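Local structure of multi-copper Oxidase CueO (Ochrobactrum, 6EVG) at residues Leu70-Met84 with Ile109-Gln123. The protein is a laccase-like multicopper oxidase that oxidises lignin model compounds and lignosulfonate, probably passing the electrons through its copper centres to dioxygen. Numbering follows the deposited sequence.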
loop_
_atom_site.group_PDB
_atom_site.type_symbol
_atom_site.label_atom_id
_atom_site.label_comp_id
_atom_site.label_asym_id
_atom_site.label_seq_id
_atom_site.Cartn_x
_atom_site.Cartn_y
_atom_site.Cartn_z
ATOM N N LEU A 70 15.084 0.496 -7.737
ATOM C CA LEU A 70 16.299 0.732 -7.002
ATOM C C LEU A 70 17.005 -0.561 -6.699
ATOM O O LEU A 70 16.387 -1.568 -6.367
ATOM C CB LEU A 70 15.956 1.409 -5.691
ATOM C CG LEU A 70 15.206 2.748 -5.809
ATOM C CD1 LEU A 70 14.882 3.274 -4.431
ATOM C CD2 LEU A 70 15.924 3.758 -6.639
ATOM N N LYS A 71 18.333 -0.540 -6.778
ATOM C CA LYS A 71 19.165 -1.698 -6.483
ATOM C C LYS A 71 19.579 -1.693 -5.026
ATOM O O LYS A 71 20.037 -0.667 -4.513
ATOM C CB LYS A 71 20.374 -1.729 -7.355
ATOM C CG LYS A 71 20.058 -1.900 -8.815
ATOM C CD LYS A 71 21.281 -1.964 -9.690
ATOM C CE LYS A 71 21.943 -0.638 -9.823
ATOM N NZ LYS A 71 22.786 -0.624 -11.073
ATOM N N ASN A 72 19.460 -2.839 -4.340
ATOM C CA ASN A 72 19.988 -2.944 -3.018
ATOM C C ASN A 72 21.463 -2.555 -3.065
ATOM O O ASN A 72 22.205 -2.921 -3.999
ATOM C CB ASN A 72 19.828 -4.369 -2.483
ATOM C CG ASN A 72 19.974 -4.443 -1.004
ATOM O OD1 ASN A 72 19.544 -3.560 -0.266
ATOM N ND2 ASN A 72 20.655 -5.517 -0.564
ATOM N N GLY A 73 21.875 -1.799 -2.054
ATOM C CA GLY A 73 23.218 -1.329 -1.972
ATOM C C GLY A 73 23.513 0.016 -2.669
ATOM O O GLY A 73 24.601 0.567 -2.472
ATOM N N GLU A 74 22.619 0.561 -3.480
ATOM C CA GLU A 74 22.956 1.824 -4.094
ATOM C C GLU A 74 22.478 3.035 -3.267
ATOM O O GLU A 74 21.552 2.929 -2.471
ATOM C CB GLU A 74 22.576 1.958 -5.554
ATOM C CG GLU A 74 21.142 2.207 -5.847
ATOM C CD GLU A 74 20.695 2.319 -7.389
ATOM O OE1 GLU A 74 21.407 2.990 -8.264
ATOM O OE2 GLU A 74 19.606 1.792 -7.728
ATOM N N THR A 75 23.075 4.167 -3.531
ATOM C CA THR A 75 22.661 5.460 -2.942
ATOM C C THR A 75 21.968 6.280 -4.018
ATOM O O THR A 75 22.479 6.434 -5.133
ATOM C CB THR A 75 23.857 6.268 -2.400
ATOM O OG1 THR A 75 24.546 5.480 -1.447
ATOM C CG2 THR A 75 23.404 7.564 -1.700
ATOM N N VAL A 76 20.788 6.802 -3.686
ATOM C CA VAL A 76 19.940 7.535 -4.601
ATOM C C VAL A 76 19.455 8.804 -3.950
ATOM O O VAL A 76 19.085 8.818 -2.766
ATOM C CB VAL A 76 18.709 6.693 -5.002
ATOM C CG1 VAL A 76 17.813 6.240 -3.876
ATOM C CG2 VAL A 76 17.764 7.356 -5.973
ATOM N N THR A 77 19.408 9.878 -4.731
ATOM C CA THR A 77 18.746 11.107 -4.326
ATOM C C THR A 77 17.297 11.051 -4.828
ATOM O O THR A 77 17.082 10.992 -6.056
ATOM C CB THR A 77 19.430 12.329 -4.850
ATOM O OG1 THR A 77 20.772 12.360 -4.340
ATOM C CG2 THR A 77 18.691 13.600 -4.431
ATOM N N LEU A 78 16.335 11.056 -3.909
ATOM C CA LEU A 78 14.910 11.103 -4.266
ATOM C C LEU A 78 14.507 12.568 -4.274
ATOM O O LEU A 78 14.240 13.158 -3.234
ATOM C CB LEU A 78 14.088 10.268 -3.280
ATOM C CG LEU A 78 14.420 8.773 -3.264
ATOM C CD1 LEU A 78 13.720 8.055 -2.132
ATOM C CD2 LEU A 78 14.098 8.093 -4.591
ATOM N N SER A 79 14.562 13.163 -5.468
ATOM C CA SER A 79 14.378 14.596 -5.644
ATOM C C SER A 79 12.919 14.887 -5.864
ATOM O O SER A 79 12.406 14.702 -6.992
ATOM C CB SER A 79 15.202 15.105 -6.801
ATOM O OG SER A 79 15.051 16.475 -6.973
ATOM N N VAL A 80 12.208 15.359 -4.826
ATOM C CA VAL A 80 10.771 15.572 -4.853
ATOM C C VAL A 80 10.495 17.059 -5.029
ATOM O O VAL A 80 10.949 17.889 -4.242
ATOM C CB VAL A 80 10.098 15.068 -3.583
ATOM C CG1 VAL A 80 8.577 15.227 -3.676
ATOM C CG2 VAL A 80 10.469 13.600 -3.308
ATOM N N GLU A 81 9.762 17.443 -6.034
ATOM C CA GLU A 81 9.334 18.828 -6.242
ATOM C C GLU A 81 7.830 18.927 -6.045
ATOM O O GLU A 81 7.076 18.125 -6.620
ATOM C CB GLU A 81 9.672 19.258 -7.649
ATOM C CG GLU A 81 9.235 20.623 -8.022
ATOM C CD GLU A 81 9.664 21.099 -9.402
ATOM O OE1 GLU A 81 10.477 20.471 -10.076
ATOM O OE2 GLU A 81 9.193 22.163 -9.816
ATOM N N ASN A 82 7.399 19.895 -5.243
ATOM C CA ASN A 82 5.985 20.164 -5.058
ATOM C C ASN A 82 5.528 21.204 -6.018
ATOM O O ASN A 82 5.761 22.399 -5.829
ATOM C CB ASN A 82 5.697 20.583 -3.623
ATOM C CG ASN A 82 4.230 20.813 -3.382
ATOM O OD1 ASN A 82 3.404 20.564 -4.284
ATOM N ND2 ASN A 82 3.841 21.231 -2.185
ATOM N N GLY A 83 4.917 20.784 -7.135
ATOM C CA GLY A 83 4.382 21.670 -8.097
ATOM C C GLY A 83 2.953 22.119 -7.862
ATOM O O GLY A 83 2.330 22.699 -8.747
ATOM N N MET A 84 2.415 21.870 -6.658
ATOM C CA MET A 84 1.063 22.286 -6.293
ATOM C C MET A 84 1.062 23.587 -5.484
ATOM O O MET A 84 2.091 24.044 -5.006
ATOM C CB MET A 84 0.363 21.180 -5.530
ATOM C CG MET A 84 0.375 19.864 -6.267
ATOM S SD MET A 84 -0.691 18.575 -5.520
ATOM C CE MET A 84 0.026 18.438 -3.899
ATOM N N ILE A 109 6.441 19.533 2.564
ATOM C CA ILE A 109 7.075 20.279 1.483
ATOM C C ILE A 109 6.148 21.428 1.070
ATOM O O ILE A 109 5.040 21.192 0.570
ATOM C CB ILE A 109 7.345 19.381 0.227
ATOM C CG1 ILE A 109 7.975 18.066 0.589
ATOM C CG2 ILE A 109 8.177 20.172 -0.794
ATOM C CD1 ILE A 109 7.998 17.103 -0.554
ATOM N N ALA A 110 6.581 22.650 1.321
ATOM C CA ALA A 110 5.755 23.785 1.013
ATOM C C ALA A 110 5.476 23.891 -0.484
ATOM O O ALA A 110 6.245 23.412 -1.355
ATOM C CB ALA A 110 6.405 25.068 1.469
ATOM N N ALA A 111 4.348 24.527 -0.772
ATOM C CA ALA A 111 3.966 24.784 -2.154
ATOM C C ALA A 111 5.101 25.370 -2.953
ATOM O O ALA A 111 5.748 26.375 -2.539
ATOM C CB ALA A 111 2.801 25.752 -2.234
ATOM N N GLY A 112 5.401 24.760 -4.095
ATOM C CA GLY A 112 6.439 25.208 -4.985
ATOM C C GLY A 112 7.878 24.839 -4.595
ATOM O O GLY A 112 8.796 25.165 -5.374
ATOM N N GLU A 113 8.084 24.200 -3.451
ATOM C CA GLU A 113 9.420 23.900 -2.972
ATOM C C GLU A 113 9.849 22.431 -3.285
ATOM O O GLU A 113 9.068 21.661 -3.804
ATOM C CB GLU A 113 9.521 24.178 -1.485
ATOM C CG GLU A 113 9.372 25.657 -1.154
ATOM C CD GLU A 113 9.799 26.023 0.296
ATOM O OE1 GLU A 113 10.307 25.203 1.067
ATOM O OE2 GLU A 113 9.674 27.193 0.675
ATOM N N ALA A 114 11.090 22.097 -2.943
ATOM C CA ALA A 114 11.644 20.779 -3.208
ATOM C C ALA A 114 12.202 20.165 -1.934
ATOM O O ALA A 114 12.544 20.857 -0.953
ATOM C CB ALA A 114 12.717 20.840 -4.288
ATOM N N TRP A 115 12.360 18.862 -1.949
ATOM C CA TRP A 115 12.886 18.049 -0.824
ATOM C C TRP A 115 13.676 16.936 -1.471
ATOM O O TRP A 115 13.118 16.202 -2.311
ATOM C CB TRP A 115 11.690 17.493 -0.030
ATOM C CG TRP A 115 12.002 16.510 1.054
ATOM C CD1 TRP A 115 12.778 16.697 2.112
ATOM C CD2 TRP A 115 11.407 15.183 1.211
ATOM N NE1 TRP A 115 12.753 15.531 2.924
ATOM C CE2 TRP A 115 11.880 14.621 2.391
ATOM C CE3 TRP A 115 10.541 14.425 0.414
ATOM C CZ2 TRP A 115 11.476 13.309 2.819
ATOM C CZ3 TRP A 115 10.152 13.158 0.818
ATOM C CH2 TRP A 115 10.598 12.637 1.997
ATOM N N LYS A 116 14.949 16.797 -1.103
ATOM C CA LYS A 116 15.844 15.906 -1.837
ATOM C C LYS A 116 16.620 14.969 -0.916
ATOM O O LYS A 116 17.879 15.017 -0.818
ATOM C CB LYS A 116 16.807 16.727 -2.684
ATOM C CG LYS A 116 16.128 17.696 -3.620
ATOM C CD LYS A 116 17.073 18.458 -4.514
ATOM C CE LYS A 116 16.351 19.421 -5.433
ATOM N NZ LYS A 116 17.249 20.072 -6.420
ATOM N N PRO A 117 15.926 14.133 -0.141
ATOM C CA PRO A 117 16.612 13.181 0.730
ATOM C C PRO A 117 17.505 12.209 -0.063
ATOM O O PRO A 117 17.129 11.764 -1.165
ATOM C CB PRO A 117 15.469 12.438 1.417
ATOM C CG PRO A 117 14.342 12.555 0.445
ATOM C CD PRO A 117 14.458 13.935 -0.143
ATOM N N GLU A 118 18.640 11.885 0.517
ATOM C CA GLU A 118 19.587 10.958 -0.066
ATOM C C GLU A 118 19.573 9.658 0.719
ATOM O O GLU A 118 19.860 9.651 1.912
ATOM C CB GLU A 118 20.983 11.571 -0.035
ATOM C CG GLU A 118 21.055 12.864 -0.834
ATOM C CD GLU A 118 22.374 13.589 -0.758
ATOM O OE1 GLU A 118 23.348 13.066 -0.170
ATOM O OE2 GLU A 118 22.429 14.691 -1.386
ATOM N N VAL A 119 19.210 8.584 0.055
ATOM C CA VAL A 119 18.988 7.264 0.691
ATOM C C VAL A 119 19.990 6.260 0.223
ATOM O O VAL A 119 20.225 6.112 -0.967
ATOM C CB VAL A 119 17.544 6.756 0.399
ATOM C CG1 VAL A 119 17.356 5.362 0.913
ATOM C CG2 VAL A 119 16.510 7.763 0.887
ATOM N N LYS A 120 20.494 5.480 1.160
ATOM C CA LYS A 120 21.365 4.359 0.890
ATOM C C LYS A 120 20.562 3.100 1.139
ATOM O O LYS A 120 20.205 2.794 2.295
ATOM C CB LYS A 120 22.601 4.451 1.781
ATOM C CG LYS A 120 23.641 3.399 1.425
ATOM C CD LYS A 120 24.865 3.410 2.351
ATOM C CE LYS A 120 25.750 4.568 2.178
ATOM N NZ LYS A 120 26.948 4.474 3.046
ATOM N N ILE A 121 20.241 2.379 0.093
ATOM C CA ILE A 121 19.320 1.223 0.173
ATOM C C ILE A 121 20.022 -0.006 0.735
ATOM O O ILE A 121 21.061 -0.400 0.225
ATOM C CB ILE A 121 18.766 0.927 -1.224
ATOM C CG1 ILE A 121 18.073 2.151 -1.871
ATOM C CG2 ILE A 121 17.855 -0.278 -1.171
ATOM C CD1 ILE A 121 16.840 2.642 -1.211
ATOM N N GLN A 122 19.416 -0.591 1.784
ATOM C CA GLN A 122 19.924 -1.884 2.294
ATOM C C GLN A 122 18.750 -2.565 2.975
ATOM O O GLN A 122 18.405 -2.287 4.117
ATOM C CB GLN A 122 21.108 -1.705 3.238
ATOM C CG GLN A 122 21.696 -3.044 3.645
ATOM C CD GLN A 122 22.855 -2.996 4.587
ATOM O OE1 GLN A 122 23.724 -2.107 4.531
ATOM N NE2 GLN A 122 22.932 -3.985 5.487
ATOM N N GLN A 123 18.062 -3.441 2.221
ATOM C CA GLN A 123 16.853 -4.088 2.712
ATOM C C GLN A 123 16.517 -5.273 1.818
ATOM O O GLN A 123 16.978 -5.339 0.670
ATOM C CB GLN A 123 15.674 -3.118 2.781
ATOM C CG GLN A 123 15.190 -2.662 1.415
ATOM C CD GLN A 123 14.136 -1.607 1.577
ATOM O OE1 GLN A 123 14.424 -0.406 1.657
ATOM N NE2 GLN A 123 12.877 -2.047 1.701
#
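Asn82 meets Ile109 with CB and ND2, while OD1 turns back to its own chain. Asn82 CB rests 3.8 Å from CG2 of Ile109 and also lies near the carbonyl O of Glu113, which accepts a hydrogen bond from the backbone N of Asn82. CG stands anti to the backbone N (chi1 -178°), which places ND2 beside Ile109 O. There Asn82 ND2 donates to Ile109 O at 3.0 Å, from above that carbonyl's plane. ND2 has a second acceptor in Glu86 O. Asn82 OD1 accepts a hydrogen bond from the backbone N of Met84 at 2.9 Å, an Asx turn. An alanine here would probably leave Ile109 O without this donor and the turn to Met84 without its clasp. The two strands, 75-82 and 114-120, run antiparallel at one margin of a four-stranded sheet in a cupredoxin-like domain, as in other multicopper oxidases. Val76 and Val119 form a hydrogen-bonded pair, as do Val80 and Trp115. The second strand is broken at Lys116 and Pro117, yet Pro117 O accepts a hydrogen bond from Leu78 N at 2.9 Å. Val80 CG1 meets Ile109 CD1 at 3.7 Å, while Val80 CG2 lies 3.8 Å from CE3 of Trp115. At the far end, Asn72 OD1 accepts a hydrogen bond from Gln123 N at 2.9 Å, and the Ile121 and Leu70 side chains cross at about a right angle, touching through their CD1 atoms.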